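Local coordinates for inclusion membrane protein A (Chlamydia trachomatis, PDB 6E7E) that takes part in the homotypic fusion of chlamydial inclusions as a SNARE-like inclusion membrane protein, this chain being its largely helical soluble domain, at residues S50-S55 / S137-I142; Q12-S17 / A91-S96; Q29-H34 / E113-A118; D72-S77 / K83-E88; K37-A40 / D45-A48. The protein carries 2 engineered substitutions. All blocks are in the same frame, centred on the assembly; numbering follows the deposited sequence.

Interaction 1: S50-S55 / S137-I142; sequences SQDFYS and SLRDEI
Asp52 and Arg139 face each other at one side of this contact, and Phe53 meets Leu138 at the other. The charged pair is loose. Asp52 OD1 lies 4.0 Å from Arg139 NH2, a long salt bridge, and the carboxylate and guanidinium planes are turned 44° apart. The nearer approach is to carbon: Asp52 CG is 3.8 Å from Arg139 NH2. Arg139 gets there by an extended chain from CG to NE, so that NH2 alone touches the aspartate. Asp52 has a firmer partner in Arg135, which takes OD2 in a salt bridge. Arg139 NH1 also lies close to Arg135 NE, so the two arginines share the neighbourhood of one carboxylate, whose charge probably eases their closeness.

The apolar part is buried. Phe53 CE1 touches Leu138 CD2 at 4.2 Å, with the methyl at the ring edge, near its plane. Leu138 CG is anti to the backbone N (chi1 177°), and CB points at the opposing helix, which brings CD2 to the phenyl rim. The backbones stay well apart, with 9.0 Å between Phe53 CA and Leu138 CA.

This is plain packing between helices 44-57 and 125-165 in an elongated helical bundle. Phe53 stacks on Phe32 of helix 4-38 and touches Leu107 of helix 87-107. Leu138 reaches Leu100 of helix 87-107 and Leu57 of its partner helix.

Interaction 2: Q12-S17 / A91-S96; sequences QREVGS and ADLKGS
Glu14 of helix 4-38 lies against Leu93 and Lys94 of helix 87-107, a side-by-side helix pair in the bundle. The short segments run in nearly the same direction, with their axes at 27° and 10.1 Å apart at closest approach. Glu14 carries most of the contact. CB points at helix 87-107 and packs on Leu93 CD2 at 3.7 Å. The chain bends at chi2 (-48°), and the side chain crosses Lys94 at about a right angle. Glu14 CG lies 3.9 Å from Lys94 CG, and the carboxylate carbon CD sits 3.7 Å from the same atom. OE2 also lies by that CG, and Glu14 OE1 is 3.7 Å from Lys94 CA. The acid thus meets the aliphatic part of the lysine. Its ammonium stays away: Lys94 NZ is 5.9 Å from Glu14 OE2 and has a long, weak ion pair with Asp10.

Leu93 continues the apolar side toward Phe67 of helix 65-73 and Leu145 of helix 125-165. Arg13 NH1 is bound by Asp10 in a salt bridge.

At the end of Glu14 a water joins the helices. It donates to Glu14 OE1 at 2.7 Å and to the backbone Lys94 O at 2.8 Å.

Interaction 3: Q29-H34 / E113-A118; sequences QKEFLH and EVRRLA
Arg115 reaches from helix 110-119 to helix 4-38 and ends beside Glu31 and His34. The closer part of the contact is made by one nitrogen. Arg115 NH2 lies 3.8 Å from His34 CB, which sits at the guanidinium edge, near its plane. The same NH2 is 3.9 Å from the backbone Glu31 O, approached obliquely. The arginine has CG anti to its carbonyl carbon (chi1 -66°) and an extended chain from there to NE, which carries the guanidinium across the gap between the helices. The backbones are far apart, with 11.0 Å between His34 CA and Arg115 CA.

The charged side is looser. Glu31 OE2 and Arg115 NH1 form only a long salt bridge. Carboxylate and guanidinium are turned 41° against each other. The main counter-charges of Arg115 are Glu38 on NE and Glu112 on NH1, with Glu31 a distant third. The place of NH1 is less sure, which applies to both its pairs.

On the exposed side, each segment has its own bonds. The His34 ring gives ND1-H to Lys30 O at 3.2 Å; this oxygen lies in the ring plane, while ND1 stands above the carbonyl plane. His34 N reaches the same oxygen from the opposite face. Arg116 grips Glu113 side-on, with NE to OE1 at 2.8 Å and NH2 to OE2 at 2.9 Å.

Below this surface contact, Val114 packs on Leu46 of helix 44-57 and Ala127 of helix 125-165. Phe32 adds contacts with Ser50 of helix 44-57 and Leu131 of helix 125-165.

Interaction 4: D72-S77 / K83-E88; sequences DEYKNS and KLFSQE
The rings of Tyr74 and Phe85 make a T-shaped (edge-to-face) pair. The edge of Tyr74 is directed at the face of Phe85, with ring centroids 5.6 Å apart and planes at 76°. The touching edge of the tyrosine is its CD1 corner, which lies 3.9 Å from Phe85 CZ and 4.0 Å from Phe85 CE1. Just behind it, Tyr74 CB meets Phe85 CZ at 3.8 Å, from an oblique direction. The contact therefore uses the root of the tyrosine and the far end of the phenylalanine. Tyr74 CG is anti to the backbone N (chi1 -177°), which sets the ring beside the phenylalanine while CB still touches it. Tyr74 also stacks on Tyr8 of helix 4-38.

Tyr74 opens a type I beta turn that closes at Ser77. Tyr74 O accepts twice from that residue, from Ser77 N at 3.1 Å and from Ser77 OG at 2.8 Å. The hydroxyl is tilted 21° from the carbonyl plane. These bonds hold the turn near the C-terminal end of helix 65-73. Ser77 OG also accepts from Arg82 NH1 of helix 79-82. Phe85 is the centre of an inverse gamma turn, and its CB points toward Tyr74. Ser86, next in the chain, is the N-cap of helix 87-107; its OG takes the backbone N of Ile89.

The pair thus joins the C-terminal region of helix 65-73 to the start of helix 87-107, with the short helix 79-82 between them in the sequence. Helix 4-38 also packs here, with Leu11 on Phe85 and Leu5 on Tyr74. Leu70 of helix 65-73 also touches Phe85.

Interaction 5: K37-A40 / D45-A48; sequences KEFA and DLSA
Leu46 lays a methyl over the ring of Phe39 in a helix-loop-helix connection, where helix 4-38 ends and helix 44-57 begins. This is a CH-pi contact. Leu46 CD2 stands 3.8 Å from the ring centroid and 22° off the ring normal. It is offset toward the rim on the CB side, so its nearest ring atom is Phe39 CG at 3.6 Å. Phe39 CD2 follows at 3.7 Å.

The conformations explain this fit. Phe39 has CG anti to the carbonyl carbon and beside the backbone N (chi1 -77°). Its CB points at helix 44-57, but the ring then leads away and offers a face rather than its far end. Leu46 has the other common choice, with CG anti to the backbone N (chi1 175°), and its second torsion turns CD2 onto the ring. The two side chains run at a slant to each other. Further out, Val114 of helix 110-119 touches both, and Ala118 packs on the Phe39 ring. Leu46 also meets Ile128 and Leu131 of helix 125-165. The pair thus belongs to the buried side of the connection.

Ser47 makes the more exposed part of the contact. Its OG hydrogen-bonds with Ser36 O in the last turn of helix 4-38, so this polar atom has a partner. The backbones come close, with Ala40 CA 5.2 Å from Ser47 CA. Ser47 CB lies 3.9 Å from Phe39 O, and Ser47 OG rests 3.5 Å from Ala40 CA.

Helix 4-38 runs through interactions 2, 3 and 5, helix 44-57 through 1 and 5, and helix 87-107 through 2 and 4. Interactions 3 and 5, centres about 9 Å apart, touch through the Arg115-Glu38 salt bridge and Val114 on Leu46. Interactions 2 and 4 lie on the opposite side of the chain's centre, with centres of 4 and 5 about 44 Å apart. Only interaction 3 is a surface contact, and it is charged. The other four are partly buried. Interactions 4 and 5 close short connections with aromatic packing. Interactions 1, 2 and 3 join distant parts of the sequence; 1 and 2 mix leucine contacts with polar ones, a long salt bridge in 1 and a water in 2.

Interaction 1: S50-S55 / S137-I142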
# COMPACT_ATOMS: atom_id res chain seq x y z
N SER A 50 2.39 10.23 14.97
CA SER A 50 3.42 9.24 14.64
C SER A 50 2.89 7.83 14.92
O SER A 50 3.11 6.92 14.10
CB SER A 50 4.68 9.56 15.41
OG SER A 50 5.24 10.81 15.03
N GLN A 51 2.23 7.63 16.05
CA GLN A 51 1.61 6.32 16.33
C GLN A 51 0.54 5.99 15.27
O GLN A 51 0.43 4.83 14.88
CB GLN A 51 1.03 6.31 17.74
CG GLN A 51 0.22 5.06 18.07
CD GLN A 51 0.97 3.74 18.01
OE1 GLN A 51 2.14 3.67 18.38
NE2 GLN A 51 0.30 2.69 17.57
N ASP A 52 -0.15 7.00 14.77
CA ASP A 52 -1.14 6.78 13.68
C ASP A 52 -0.46 6.27 12.42
O ASP A 52 -1.03 5.39 11.73
CB ASP A 52 -1.90 8.07 13.34
CG ASP A 52 -2.83 8.60 14.38
OD1 ASP A 52 -3.23 7.83 15.27
OD2 ASP A 52 -3.16 9.79 14.26
N PHE A 53 0.70 6.79 12.06
CA PHE A 53 1.42 6.22 10.89
C PHE A 53 1.79 4.77 11.17
O PHE A 53 1.66 3.92 10.29
CB PHE A 53 2.67 7.02 10.58
CG PHE A 53 2.40 8.24 9.75
CD1 PHE A 53 2.17 8.10 8.41
CD2 PHE A 53 2.35 9.50 10.30
CE1 PHE A 53 1.91 9.20 7.62
CE2 PHE A 53 2.10 10.59 9.49
CZ PHE A 53 1.90 10.44 8.15
N TYR A 54 2.24 4.48 12.37
CA TYR A 54 2.62 3.10 12.72
C TYR A 54 1.42 2.18 12.49
O TYR A 54 1.51 1.13 11.85
CB TYR A 54 3.15 2.98 14.14
CG TYR A 54 3.67 1.58 14.38
CD1 TYR A 54 4.89 1.18 13.83
CD2 TYR A 54 2.93 0.62 15.02
CE1 TYR A 54 5.37 -0.11 13.94
CE2 TYR A 54 3.40 -0.67 15.17
CZ TYR A 54 4.61 -1.04 14.62
OH TYR A 54 5.05 -2.32 14.75
N SER A 55 0.28 2.59 13.02
CA SER A 55 -0.96 1.78 13.00
C SER A 55 -1.50 1.65 11.58
O SER A 55 -1.90 0.54 11.17
CB SER A 55 -1.97 2.40 13.93
OG SER A 55 -1.55 2.28 15.28
N SER A 137 -4.23 11.37 3.71
CA SER A 137 -4.13 11.01 2.29
C SER A 137 -3.76 9.53 2.15
O SER A 137 -4.36 8.81 1.34
CB SER A 137 -3.14 11.90 1.63
OG SER A 137 -3.11 11.60 0.26
N LEU A 138 -2.88 9.13 2.92
CA LEU A 138 -2.37 7.76 2.87
C LEU A 138 -3.44 6.77 3.29
O LEU A 138 -3.58 5.72 2.67
CB LEU A 138 -1.17 7.66 3.79
CG LEU A 138 -0.54 6.28 3.92
CD1 LEU A 138 -0.02 5.86 2.58
CD2 LEU A 138 0.61 6.27 4.91
N ARG A 139 -4.20 7.08 4.36
CA ARG A 139 -5.34 6.25 4.78
C ARG A 139 -6.31 6.12 3.61
O ARG A 139 -6.82 5.02 3.36
CB ARG A 139 -6.03 6.87 5.99
CG ARG A 139 -5.33 6.57 7.30
CD ARG A 139 -6.02 7.29 8.42
NE ARG A 139 -5.57 6.81 9.71
CZ ARG A 139 -5.72 7.48 10.84
NH1 ARG A 139 -6.31 8.66 10.83
NH2 ARG A 139 -5.28 6.98 11.97
N ASP A 140 -6.63 7.22 2.95
CA ASP A 140 -7.59 7.21 1.82
C ASP A 140 -7.05 6.26 0.73
O ASP A 140 -7.77 5.44 0.18
CB ASP A 140 -7.86 8.63 1.31
CG ASP A 140 -8.80 9.45 2.18
OD1 ASP A 140 -9.43 8.87 3.09
OD2 ASP A 140 -8.88 10.68 1.95
N GLU A 141 -5.78 6.43 0.37
CA GLU A 141 -5.22 5.62 -0.74
C GLU A 141 -5.20 4.14 -0.35
O GLU A 141 -5.48 3.27 -1.21
CB GLU A 141 -3.82 6.11 -1.05
CG GLU A 141 -3.75 7.47 -1.71
CD GLU A 141 -4.37 7.58 -3.09
OE1 GLU A 141 -4.55 6.56 -3.75
OE2 GLU A 141 -4.63 8.70 -3.49
N ILE A 142 -4.79 3.82 0.86
CA ILE A 142 -4.69 2.41 1.31
C ILE A 142 -6.10 1.81 1.31
O ILE A 142 -6.24 0.63 0.90
CB ILE A 142 -3.96 2.29 2.66
CG1 ILE A 142 -2.50 2.72 2.52
CG2 ILE A 142 -4.05 0.88 3.20
CD1 ILE A 142 -1.79 2.85 3.86

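Interaction 2: Q12-S17 / A91-S96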
# COMPACT_ATOMS: atom_id res chain seq x y z
N GLN A 12 2.41 -7.20 -13.68
CA GLN A 12 3.75 -7.55 -13.18
C GLN A 12 4.48 -6.28 -12.74
O GLN A 12 5.09 -6.24 -11.66
CB GLN A 12 4.50 -8.26 -14.27
CG GLN A 12 5.92 -8.65 -13.95
CD GLN A 12 6.60 -9.23 -15.16
OE1 GLN A 12 6.45 -8.76 -16.29
NE2 GLN A 12 7.34 -10.29 -14.94
N ARG A 13 4.41 -5.26 -13.57
CA ARG A 13 5.07 -3.98 -13.25
C ARG A 13 4.45 -3.36 -12.00
O ARG A 13 5.18 -2.90 -11.11
CB ARG A 13 4.89 -3.05 -14.45
CG ARG A 13 5.41 -1.63 -14.32
CD ARG A 13 4.90 -0.73 -15.48
NE ARG A 13 5.18 -1.33 -16.79
CZ ARG A 13 4.30 -1.74 -17.72
NH1 ARG A 13 3.00 -1.52 -17.60
NH2 ARG A 13 4.76 -2.35 -18.81
N GLU A 14 3.13 -3.31 -11.92
CA GLU A 14 2.51 -2.66 -10.76
C GLU A 14 2.73 -3.47 -9.49
O GLU A 14 2.91 -2.86 -8.44
CB GLU A 14 1.03 -2.43 -11.03
CG GLU A 14 0.75 -1.50 -12.20
CD GLU A 14 1.56 -0.21 -12.21
OE1 GLU A 14 1.53 0.49 -11.20
OE2 GLU A 14 2.22 0.09 -13.22
N VAL A 15 2.69 -4.80 -9.55
CA VAL A 15 2.97 -5.59 -8.33
C VAL A 15 4.43 -5.41 -7.92
O VAL A 15 4.70 -5.30 -6.71
CB VAL A 15 2.59 -7.05 -8.53
CG1 VAL A 15 3.13 -7.93 -7.42
CG2 VAL A 15 1.10 -7.17 -8.66
N GLY A 16 5.35 -5.34 -8.86
CA GLY A 16 6.74 -5.05 -8.48
C GLY A 16 6.81 -3.72 -7.74
O GLY A 16 7.52 -3.61 -6.73
N SER A 17 6.12 -2.72 -8.23
CA SER A 17 6.07 -1.39 -7.56
C SER A 17 5.41 -1.51 -6.20
O SER A 17 5.90 -0.89 -5.24
CB SER A 17 5.38 -0.40 -8.43
OG SER A 17 6.16 -0.15 -9.57
N ALA A 91 -5.74 -0.54 -14.81
CA ALA A 91 -5.47 0.89 -15.05
C ALA A 91 -5.70 1.68 -13.75
O ALA A 91 -4.92 2.59 -13.43
CB ALA A 91 -6.32 1.40 -16.18
N ASP A 92 -6.74 1.34 -13.00
CA ASP A 92 -7.04 2.00 -11.70
C ASP A 92 -5.86 1.76 -10.74
O ASP A 92 -5.41 2.69 -10.05
CB ASP A 92 -8.34 1.45 -11.12
CG ASP A 92 -8.97 2.27 -10.02
OD1 ASP A 92 -8.47 3.38 -9.74
OD2 ASP A 92 -10.00 1.79 -9.47
N LEU A 93 -5.35 0.54 -10.69
CA LEU A 93 -4.20 0.20 -9.83
C LEU A 93 -3.02 1.09 -10.16
O LEU A 93 -2.30 1.52 -9.24
CB LEU A 93 -3.85 -1.27 -10.02
CG LEU A 93 -2.62 -1.73 -9.25
CD1 LEU A 93 -2.83 -1.60 -7.75
CD2 LEU A 93 -2.29 -3.15 -9.62
N LYS A 94 -2.80 1.36 -11.42
CA LYS A 94 -1.64 2.19 -11.82
C LYS A 94 -1.72 3.55 -11.12
O LYS A 94 -0.68 4.11 -10.73
CB LYS A 94 -1.67 2.38 -13.33
CG LYS A 94 -1.26 1.19 -14.14
CD LYS A 94 -1.16 1.51 -15.60
CE LYS A 94 -0.92 0.29 -16.46
NZ LYS A 94 -1.57 0.47 -17.77
N GLY A 95 -2.90 4.12 -11.01
CA GLY A 95 -3.13 5.41 -10.31
C GLY A 95 -2.81 5.29 -8.81
O GLY A 95 -2.19 6.17 -8.22
N SER A 96 -3.27 4.21 -8.18
CA SER A 96 -2.99 3.96 -6.75
C SER A 96 -1.49 3.88 -6.52
O SER A 96 -0.99 4.47 -5.55
CB SER A 96 -3.65 2.70 -6.30
OG SER A 96 -5.05 2.83 -6.13
O HOH W 1 1.79 3.20 -11.55

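Interaction 3: Q29-H34 / E113-A118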
# COMPACT_ATOMS: atom_id res chain seq x y z
N GLN A 29 7.19 3.15 8.66
CA GLN A 29 6.41 2.71 9.83
C GLN A 29 7.33 2.66 11.04
O GLN A 29 6.98 3.13 12.12
CB GLN A 29 5.81 1.35 9.50
CG GLN A 29 4.91 0.88 10.59
CD GLN A 29 4.56 -0.57 10.48
OE1 GLN A 29 5.30 -1.39 9.94
NE2 GLN A 29 3.42 -0.90 11.04
N LYS A 30 8.47 2.00 10.89
CA LYS A 30 9.42 1.85 12.01
C LYS A 30 9.96 3.22 12.44
O LYS A 30 10.12 3.48 13.64
CB LYS A 30 10.56 0.92 11.60
CG LYS A 30 11.51 0.53 12.71
CD LYS A 30 12.35 -0.67 12.35
CE LYS A 30 13.46 -0.28 11.42
NZ LYS A 30 14.46 -1.36 11.32
N GLU A 31 10.23 4.08 11.47
CA GLU A 31 10.72 5.43 11.78
C GLU A 31 9.70 6.19 12.63
O GLU A 31 10.08 6.87 13.59
CB GLU A 31 11.00 6.18 10.48
CG GLU A 31 11.75 7.46 10.67
CD GLU A 31 12.18 8.16 9.38
OE1 GLU A 31 11.45 8.02 8.37
OE2 GLU A 31 13.21 8.88 9.38
N PHE A 32 8.42 6.08 12.31
CA PHE A 32 7.37 6.79 13.08
C PHE A 32 7.12 6.11 14.42
O PHE A 32 6.78 6.83 15.36
CB PHE A 32 6.11 7.01 12.24
CG PHE A 32 6.32 8.17 11.30
CD1 PHE A 32 6.29 9.46 11.78
CD2 PHE A 32 6.66 7.98 9.97
CE1 PHE A 32 6.58 10.54 10.97
CE2 PHE A 32 6.97 9.05 9.16
CZ PHE A 32 6.93 10.32 9.67
N LEU A 33 7.35 4.81 14.55
CA LEU A 33 7.31 4.19 15.89
C LEU A 33 8.40 4.81 16.76
O LEU A 33 8.15 5.21 17.89
CB LEU A 33 7.51 2.69 15.78
CG LEU A 33 7.50 1.96 17.12
CD1 LEU A 33 6.17 2.14 17.83
CD2 LEU A 33 7.75 0.48 16.86
N HIS A 34 9.61 4.88 16.24
CA HIS A 34 10.71 5.55 16.97
C HIS A 34 10.30 6.97 17.36
O HIS A 34 10.45 7.36 18.50
CB HIS A 34 11.98 5.58 16.12
CG HIS A 34 12.83 4.35 16.19
ND1 HIS A 34 12.75 3.20 15.43
CD2 HIS A 34 13.88 4.17 17.01
CE1 HIS A 34 13.75 2.40 15.79
NE2 HIS A 34 14.42 2.97 16.76
N GLU A 113 13.38 15.72 9.74
CA GLU A 113 13.17 17.17 9.80
C GLU A 113 12.58 17.55 11.17
O GLU A 113 13.02 18.55 11.75
CB GLU A 113 12.35 17.68 8.64
CG GLU A 113 12.12 19.18 8.68
CD GLU A 113 13.33 20.10 8.61
OE1 GLU A 113 14.46 19.60 8.41
OE2 GLU A 113 13.13 21.32 8.71
N VAL A 114 11.63 16.80 11.69
CA VAL A 114 11.09 17.07 13.04
C VAL A 114 12.21 16.97 14.06
O VAL A 114 12.30 17.83 14.95
CB VAL A 114 9.99 16.06 13.37
CG1 VAL A 114 9.72 15.97 14.85
CG2 VAL A 114 8.73 16.38 12.60
N ARG A 115 13.04 15.94 13.96
CA ARG A 115 14.15 15.80 14.94
C ARG A 115 15.09 17.02 14.86
O ARG A 115 15.49 17.53 15.91
CB ARG A 115 14.91 14.49 14.76
CG ARG A 115 14.07 13.27 15.09
CD ARG A 115 14.95 12.08 14.80
NE ARG A 115 14.25 10.85 15.07
CZ ARG A 115 14.02 9.89 14.21
NH1 ARG A 115 14.42 9.99 12.95
NH2 ARG A 115 13.31 8.84 14.59
N ARG A 116 15.37 17.47 13.65
CA ARG A 116 16.26 18.62 13.41
C ARG A 116 15.64 19.87 14.03
O ARG A 116 16.35 20.60 14.75
CB ARG A 116 16.50 18.81 11.91
CG ARG A 116 17.58 19.82 11.56
CD ARG A 116 17.65 20.20 10.10
NE ARG A 116 16.52 21.02 9.74
CZ ARG A 116 16.37 22.29 10.08
NH1 ARG A 116 17.35 22.95 10.68
NH2 ARG A 116 15.27 22.93 9.74
N LEU A 117 14.37 20.12 13.77
CA LEU A 117 13.68 21.29 14.34
C LEU A 117 13.70 21.23 15.87
O LEU A 117 14.01 22.23 16.52
CB LEU A 117 12.26 21.33 13.83
CG LEU A 117 12.11 21.63 12.35
CD1 LEU A 117 10.68 21.38 11.91
CD2 LEU A 117 12.53 23.05 12.01
N ALA A 118 13.37 20.08 16.45
CA ALA A 118 13.29 19.95 17.91
C ALA A 118 14.66 20.19 18.52
O ALA A 118 14.78 20.89 19.55
CB ALA A 118 12.77 18.59 18.29

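Interaction 4: D72-S77 / K83-E88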
# COMPACT_ATOMS: atom_id res chain seq x y z
N ASP A 72 0.15 -14.27 -9.83
CA ASP A 72 0.65 -15.65 -9.61
C ASP A 72 -0.25 -16.66 -10.34
O ASP A 72 0.22 -17.78 -10.61
CB ASP A 72 0.75 -16.00 -8.13
CG ASP A 72 1.86 -15.28 -7.37
OD1 ASP A 72 2.78 -14.73 -8.02
OD2 ASP A 72 1.81 -15.28 -6.13
N GLU A 73 -1.51 -16.32 -10.64
CA GLU A 73 -2.44 -17.26 -11.32
C GLU A 73 -2.18 -17.32 -12.82
O GLU A 73 -2.67 -18.25 -13.44
CB GLU A 73 -3.90 -16.86 -11.06
CG GLU A 73 -4.32 -17.09 -9.63
CD GLU A 73 -4.22 -18.53 -9.17
OE1 GLU A 73 -4.54 -19.41 -9.96
OE2 GLU A 73 -3.79 -18.77 -8.03
N TYR A 74 -1.47 -16.39 -13.43
CA TYR A 74 -1.45 -16.32 -14.92
C TYR A 74 -0.76 -17.53 -15.56
O TYR A 74 -1.30 -18.04 -16.53
CB TYR A 74 -0.74 -15.06 -15.40
CG TYR A 74 -0.76 -14.92 -16.90
CD1 TYR A 74 -1.87 -14.43 -17.56
CD2 TYR A 74 0.36 -15.23 -17.66
CE1 TYR A 74 -1.89 -14.31 -18.94
CE2 TYR A 74 0.35 -15.12 -19.04
CZ TYR A 74 -0.78 -14.65 -19.69
OH TYR A 74 -0.82 -14.52 -21.06
N LYS A 75 0.39 -17.97 -15.04
CA LYS A 75 1.35 -18.90 -15.71
C LYS A 75 0.65 -20.14 -16.29
O LYS A 75 0.86 -20.42 -17.48
CB LYS A 75 2.46 -19.29 -14.74
CG LYS A 75 3.45 -18.18 -14.41
CD LYS A 75 4.63 -18.60 -13.55
CE LYS A 75 4.26 -19.03 -12.14
NZ LYS A 75 3.56 -17.97 -11.39
N ASN A 76 -0.10 -20.86 -15.48
CA ASN A 76 -0.80 -22.13 -15.87
C ASN A 76 -2.30 -21.93 -15.77
O ASN A 76 -2.97 -22.80 -15.21
CB ASN A 76 -0.37 -23.30 -14.97
CG ASN A 76 0.77 -24.11 -15.52
OD1 ASN A 76 1.76 -24.33 -14.83
ND2 ASN A 76 0.64 -24.58 -16.76
N SER A 77 -2.79 -20.78 -16.22
CA SER A 77 -4.18 -20.30 -16.01
C SER A 77 -5.17 -20.94 -17.00
O SER A 77 -4.77 -21.33 -18.12
CB SER A 77 -4.28 -18.81 -16.13
OG SER A 77 -3.91 -18.35 -17.42
N LYS A 83 -10.33 -14.08 -17.08
CA LYS A 83 -11.32 -12.98 -17.07
C LYS A 83 -11.05 -12.01 -15.91
O LYS A 83 -11.52 -10.89 -15.98
CB LYS A 83 -12.73 -13.53 -17.03
CG LYS A 83 -13.08 -14.36 -18.25
CD LYS A 83 -14.46 -14.91 -18.24
CE LYS A 83 -14.71 -15.86 -19.39
NZ LYS A 83 -16.07 -16.43 -19.35
N LEU A 84 -10.37 -12.45 -14.87
CA LEU A 84 -10.09 -11.56 -13.71
C LEU A 84 -9.00 -10.55 -14.04
O LEU A 84 -8.81 -9.62 -13.24
CB LEU A 84 -9.75 -12.39 -12.49
CG LEU A 84 -10.91 -13.25 -11.99
CD1 LEU A 84 -10.50 -14.10 -10.81
CD2 LEU A 84 -12.14 -12.43 -11.62
N PHE A 85 -8.31 -10.68 -15.16
CA PHE A 85 -7.40 -9.62 -15.66
C PHE A 85 -8.27 -8.55 -16.31
O PHE A 85 -8.57 -8.69 -17.49
CB PHE A 85 -6.34 -10.16 -16.62
CG PHE A 85 -5.25 -10.92 -15.92
CD1 PHE A 85 -5.41 -12.23 -15.50
CD2 PHE A 85 -4.05 -10.29 -15.62
CE1 PHE A 85 -4.39 -12.91 -14.85
CE2 PHE A 85 -3.04 -10.97 -14.94
CZ PHE A 85 -3.21 -12.27 -14.56
N SER A 86 -8.72 -7.56 -15.54
CA SER A 86 -9.64 -6.49 -15.96
C SER A 86 -8.81 -5.27 -16.37
O SER A 86 -8.05 -4.77 -15.51
CB SER A 86 -10.56 -6.08 -14.84
OG SER A 86 -11.05 -4.75 -15.07
N GLN A 87 -8.90 -4.81 -17.61
CA GLN A 87 -8.07 -3.65 -18.03
C GLN A 87 -8.48 -2.43 -17.20
O GLN A 87 -7.60 -1.68 -16.81
CB GLN A 87 -8.05 -3.43 -19.54
CG GLN A 87 -9.31 -2.80 -20.09
CD GLN A 87 -9.30 -2.88 -21.59
OE1 GLN A 87 -9.32 -3.97 -22.17
NE2 GLN A 87 -9.25 -1.72 -22.23
N GLU A 88 -9.75 -2.25 -16.86
CA GLU A 88 -10.19 -1.07 -16.06
C GLU A 88 -9.53 -1.13 -14.68
O GLU A 88 -9.06 -0.10 -14.18
CB GLU A 88 -11.71 -0.99 -15.93
CG GLU A 88 -12.42 -0.46 -17.17
CD GLU A 88 -13.94 -0.50 -17.10
OE1 GLU A 88 -14.50 -0.10 -16.05
OE2 GLU A 88 -14.57 -0.96 -18.08

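Interaction 5: K37-A40 / D45-A48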
# COMPACT_ATOMS: atom_id res chain seq x y z
N LYS A 37 7.81 7.38 20.23
CA LYS A 37 8.35 7.13 21.58
C LYS A 37 9.31 8.25 21.97
O LYS A 37 9.28 8.69 23.11
CB LYS A 37 9.06 5.79 21.61
CG LYS A 37 8.16 4.62 21.32
CD LYS A 37 6.90 4.58 22.14
CE LYS A 37 6.07 3.35 21.91
NZ LYS A 37 4.70 3.50 22.42
N GLU A 38 10.12 8.72 21.04
CA GLU A 38 11.09 9.79 21.32
C GLU A 38 10.37 11.04 21.82
O GLU A 38 10.92 11.74 22.65
CB GLU A 38 11.85 10.13 20.04
CG GLU A 38 12.89 9.12 19.62
CD GLU A 38 13.37 9.39 18.21
OE1 GLU A 38 13.39 10.61 17.84
OE2 GLU A 38 13.75 8.41 17.51
N PHE A 39 9.20 11.33 21.26
CA PHE A 39 8.47 12.59 21.49
C PHE A 39 7.29 12.44 22.44
O PHE A 39 6.59 13.41 22.70
CB PHE A 39 8.09 13.25 20.17
CG PHE A 39 9.26 13.93 19.53
CD1 PHE A 39 10.14 13.25 18.71
CD2 PHE A 39 9.51 15.27 19.80
CE1 PHE A 39 11.26 13.87 18.20
CE2 PHE A 39 10.62 15.89 19.27
CZ PHE A 39 11.50 15.19 18.47
N ALA A 40 7.11 11.27 23.03
CA ALA A 40 5.93 11.01 23.87
C ALA A 40 5.85 12.04 24.99
O ALA A 40 4.74 12.44 25.33
CB ALA A 40 5.98 9.61 24.41
N ASP A 45 1.07 15.74 20.53
CA ASP A 45 0.37 15.73 19.23
C ASP A 45 1.27 15.05 18.20
O ASP A 45 0.80 14.20 17.43
CB ASP A 45 -0.01 17.13 18.79
CG ASP A 45 -1.25 17.17 17.89
OD1 ASP A 45 -1.96 16.15 17.83
OD2 ASP A 45 -1.47 18.19 17.24
N LEU A 46 2.56 15.36 18.18
CA LEU A 46 3.49 14.68 17.26
C LEU A 46 3.52 13.19 17.59
O LEU A 46 3.56 12.36 16.69
CB LEU A 46 4.88 15.29 17.36
CG LEU A 46 5.94 14.58 16.54
CD1 LEU A 46 5.62 14.59 15.04
CD2 LEU A 46 7.30 15.18 16.81
N SER A 47 3.56 12.86 18.86
CA SER A 47 3.66 11.45 19.26
C SER A 47 2.41 10.69 18.77
O SER A 47 2.52 9.54 18.29
CB SER A 47 3.87 11.34 20.75
OG SER A 47 3.95 10.00 21.17
N ALA A 48 1.23 11.28 18.90
CA ALA A 48 -0.03 10.62 18.51
C ALA A 48 -0.07 10.44 16.99
O ALA A 48 -0.44 9.35 16.51
CB ALA A 48 -1.20 11.42 19.02